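Local coordinates for T9SS C-terminal target domain-containing protein (Bacteroides cellulosilyticus, PDB 5JVK), which probably hydrolyses O-glycosidic bonds in carbohydrates, as a family 39 glycoside hydrolase from a gut symbiont, at residues Y285-Y290 and V336-I341. Residues are numbered along the deposited sequence; the frame is centred on the assembly and turned at random.
Sequences YSIHPY and VWVTEI
Glu340 is held between two aromatic side chains, His288 and Tyr290. Its CB lies over the centre of the imidazole, 3.6 Å from the ring centroid in a CH-pi contact, and the extended chain stacks the carboxylate on the same ring, the planes 21° apart. Tyr290 OH donates to Glu340 OE1 (2.7 Å) from the anti side, 27° out of the carboxylate plane, with ring and carboxylate nearly perpendicular at 85°. Arg134 forms a salt bridge with OE2; one partner on each oxygen fixes the group's rotation. Histidine suits its place by bonding at both nitrogens: NE2 to Thr339 OG1 (2.9 Å) in the ring plane, ND1 to Glu223. Small Thr339 and Ser286 bring hydroxyls to Glu219, each hydrogen-bonding to it.

Toward the start of the segments, the strands pair tightly in parallel, Trp337 N to Tyr285 O (2.9 Å) and Ile287 N to Trp337 O (3.1 Å). On the opposite face from Ser286 and Trp337, the Tyr285 ring lies alongside beta-branched Val336, suited to the apolar layer under helix 312-325. Beyond Ile287 backbone pairing slackens and side-chain bonds take over; Tyr290 is partly exposed, and a glycerol, probably from the crystallisation liquor, lies by Glu340. Carboxylates at the C-terminal ends of strands 4 and 7 of a (beta/alpha)8 barrel are the clan A glycoside hydrolase arrangement: Glu340 is probably the nucleophile and Glu223, after Asn222, probably the acid/base.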
loop_
_atom_site.group_PDB
_atom_site.type_symbol
_atom_site.label_atom_id
_atom_site.label_comp_id
_atom_site.label_asym_id
_atom_site.label_seq_id
_atom_site.Cartn_x
_atom_site.Cartn_y
_atom_site.Cartn_z
ATOM N N TYR A 285 -13.285 -3.689 12.269
ATOM C CA TYR A 285 -13.697 -2.487 11.541
ATOM C C TYR A 285 -12.513 -1.874 10.813
ATOM O O TYR A 285 -11.366 -2.227 11.081
ATOM C CB TYR A 285 -14.358 -1.458 12.475
ATOM C CG TYR A 285 -13.431 -0.788 13.476
ATOM C CD1 TYR A 285 -12.870 0.468 13.216
ATOM C CD2 TYR A 285 -13.134 -1.399 14.693
ATOM C CE1 TYR A 285 -12.029 1.084 14.135
ATOM C CE2 TYR A 285 -12.297 -0.789 15.615
ATOM C CZ TYR A 285 -11.745 0.448 15.333
ATOM O OH TYR A 285 -10.916 1.039 16.259
ATOM N N SER A 286 -12.804 -0.961 9.891
ATOM C CA SER A 286 -11.772 -0.310 9.090
ATOM C C SER A 286 -11.778 1.210 9.226
ATOM O O SER A 286 -12.824 1.817 9.478
ATOM C CB SER A 286 -11.914 -0.697 7.617
ATOM O OG SER A 286 -13.161 -0.281 7.093
ATOM N N ILE A 287 -10.596 1.802 9.045
ATOM C CA ILE A 287 -10.412 3.256 9.031
ATOM C C ILE A 287 -9.646 3.693 7.780
ATOM O O ILE A 287 -8.858 2.924 7.226
ATOM C CB ILE A 287 -9.676 3.765 10.291
ATOM C CG1 ILE A 287 -8.338 3.043 10.498
ATOM C CG2 ILE A 287 -10.560 3.595 11.518
ATOM C CD1 ILE A 287 -7.365 3.824 11.346
ATOM N N HIS A 288 -9.883 4.932 7.353
ATOM C CA HIS A 288 -9.174 5.554 6.234
ATOM C C HIS A 288 -8.452 6.808 6.747
ATOM O O HIS A 288 -8.829 7.927 6.392
ATOM C CB HIS A 288 -10.167 5.935 5.122
ATOM C CG HIS A 288 -10.695 4.773 4.337
ATOM N ND1 HIS A 288 -11.438 4.941 3.191
ATOM C CD2 HIS A 288 -10.576 3.435 4.511
ATOM C CE1 HIS A 288 -11.772 3.760 2.704
ATOM N NE2 HIS A 288 -11.258 2.829 3.484
ATOM N N PRO A 289 -7.413 6.635 7.587
ATOM C CA PRO A 289 -6.823 7.781 8.287
ATOM C C PRO A 289 -5.862 8.595 7.410
ATOM O O PRO A 289 -4.650 8.578 7.627
ATOM C CB PRO A 289 -6.091 7.108 9.451
ATOM C CG PRO A 289 -5.588 5.844 8.843
ATOM C CD PRO A 289 -6.690 5.391 7.915
ATOM N N TYR A 290 -6.409 9.307 6.431
ATOM C CA TYR A 290 -5.603 10.133 5.534
ATOM C C TYR A 290 -5.036 11.332 6.293
ATOM O O TYR A 290 -5.783 12.079 6.922
ATOM C CB TYR A 290 -6.427 10.624 4.336
ATOM C CG TYR A 290 -6.643 9.584 3.257
ATOM C CD1 TYR A 290 -5.708 9.411 2.241
ATOM C CD2 TYR A 290 -7.794 8.787 3.233
ATOM C CE1 TYR A 290 -5.899 8.472 1.238
ATOM C CE2 TYR A 290 -7.992 7.846 2.231
ATOM C CZ TYR A 290 -7.039 7.693 1.236
ATOM O OH TYR A 290 -7.208 6.765 0.234
ATOM N N VAL A 336 -8.555 -4.108 13.704
ATOM C CA VAL A 336 -8.607 -2.790 13.072
ATOM C C VAL A 336 -7.830 -2.854 11.765
ATOM O O VAL A 336 -6.629 -3.102 11.775
ATOM C CB VAL A 336 -8.016 -1.695 13.988
ATOM C CG1 VAL A 336 -8.105 -0.322 13.329
ATOM C CG2 VAL A 336 -8.730 -1.694 15.331
ATOM N N TRP A 337 -8.517 -2.621 10.650
ATOM C CA TRP A 337 -7.923 -2.718 9.318
ATOM C C TRP A 337 -7.777 -1.334 8.694
ATOM O O TRP A 337 -8.764 -0.625 8.531
ATOM C CB TRP A 337 -8.798 -3.606 8.437
ATOM C CG TRP A 337 -8.851 -5.018 8.920
ATOM C CD1 TRP A 337 -9.597 -5.504 9.956
ATOM C CD2 TRP A 337 -8.115 -6.131 8.400
ATOM N NE1 TRP A 337 -9.374 -6.853 10.110
ATOM C CE2 TRP A 337 -8.471 -7.264 9.167
ATOM C CE3 TRP A 337 -7.193 -6.282 7.356
ATOM C CZ2 TRP A 337 -7.937 -8.533 8.923
ATOM C CZ3 TRP A 337 -6.660 -7.547 7.114
ATOM C CH2 TRP A 337 -7.034 -8.654 7.897
ATOM N N VAL A 338 -6.552 -0.947 8.345
ATOM C CA VAL A 338 -6.309 0.350 7.705
ATOM C C VAL A 338 -6.469 0.156 6.195
ATOM O O VAL A 338 -5.491 0.021 5.458
ATOM C CB VAL A 338 -4.928 0.924 8.093
ATOM C CG1 VAL A 338 -4.739 2.325 7.519
ATOM C CG2 VAL A 338 -4.774 0.931 9.611
ATOM N N THR A 339 -7.722 0.133 5.751
ATOM C CA THR A 339 -8.059 -0.272 4.382
ATOM C C THR A 339 -7.761 0.782 3.311
ATOM O O THR A 339 -7.741 0.456 2.127
ATOM C CB THR A 339 -9.527 -0.738 4.269
ATOM O OG1 THR A 339 -10.413 0.319 4.657
ATOM C CG2 THR A 339 -9.760 -1.961 5.151
ATOM N N GLU A 340 -7.537 2.031 3.717
ATOM C CA GLU A 340 -6.904 3.028 2.847
ATOM C C GLU A 340 -6.015 3.968 3.656
ATOM O O GLU A 340 -6.430 4.492 4.688
ATOM C CB GLU A 340 -7.930 3.878 2.091
ATOM C CG GLU A 340 -8.784 3.143 1.068
ATOM C CD GLU A 340 -9.691 4.070 0.271
ATOM O OE1 GLU A 340 -9.486 5.306 0.280
ATOM O OE2 GLU A 340 -10.633 3.556 -0.364
ATOM N N ILE A 341 -4.792 4.168 3.178
ATOM C CA ILE A 341 -3.965 5.289 3.610
ATOM C C ILE A 341 -3.029 5.624 2.454
ATOM O O ILE A 341 -2.567 4.724 1.756
ATOM C CB ILE A 341 -3.200 4.987 4.921
ATOM C CG1 ILE A 341 -2.465 6.239 5.417
ATOM C CG2 ILE A 341 -2.226 3.824 4.753
ATOM C CD1 ILE A 341 -1.914 6.108 6.821
#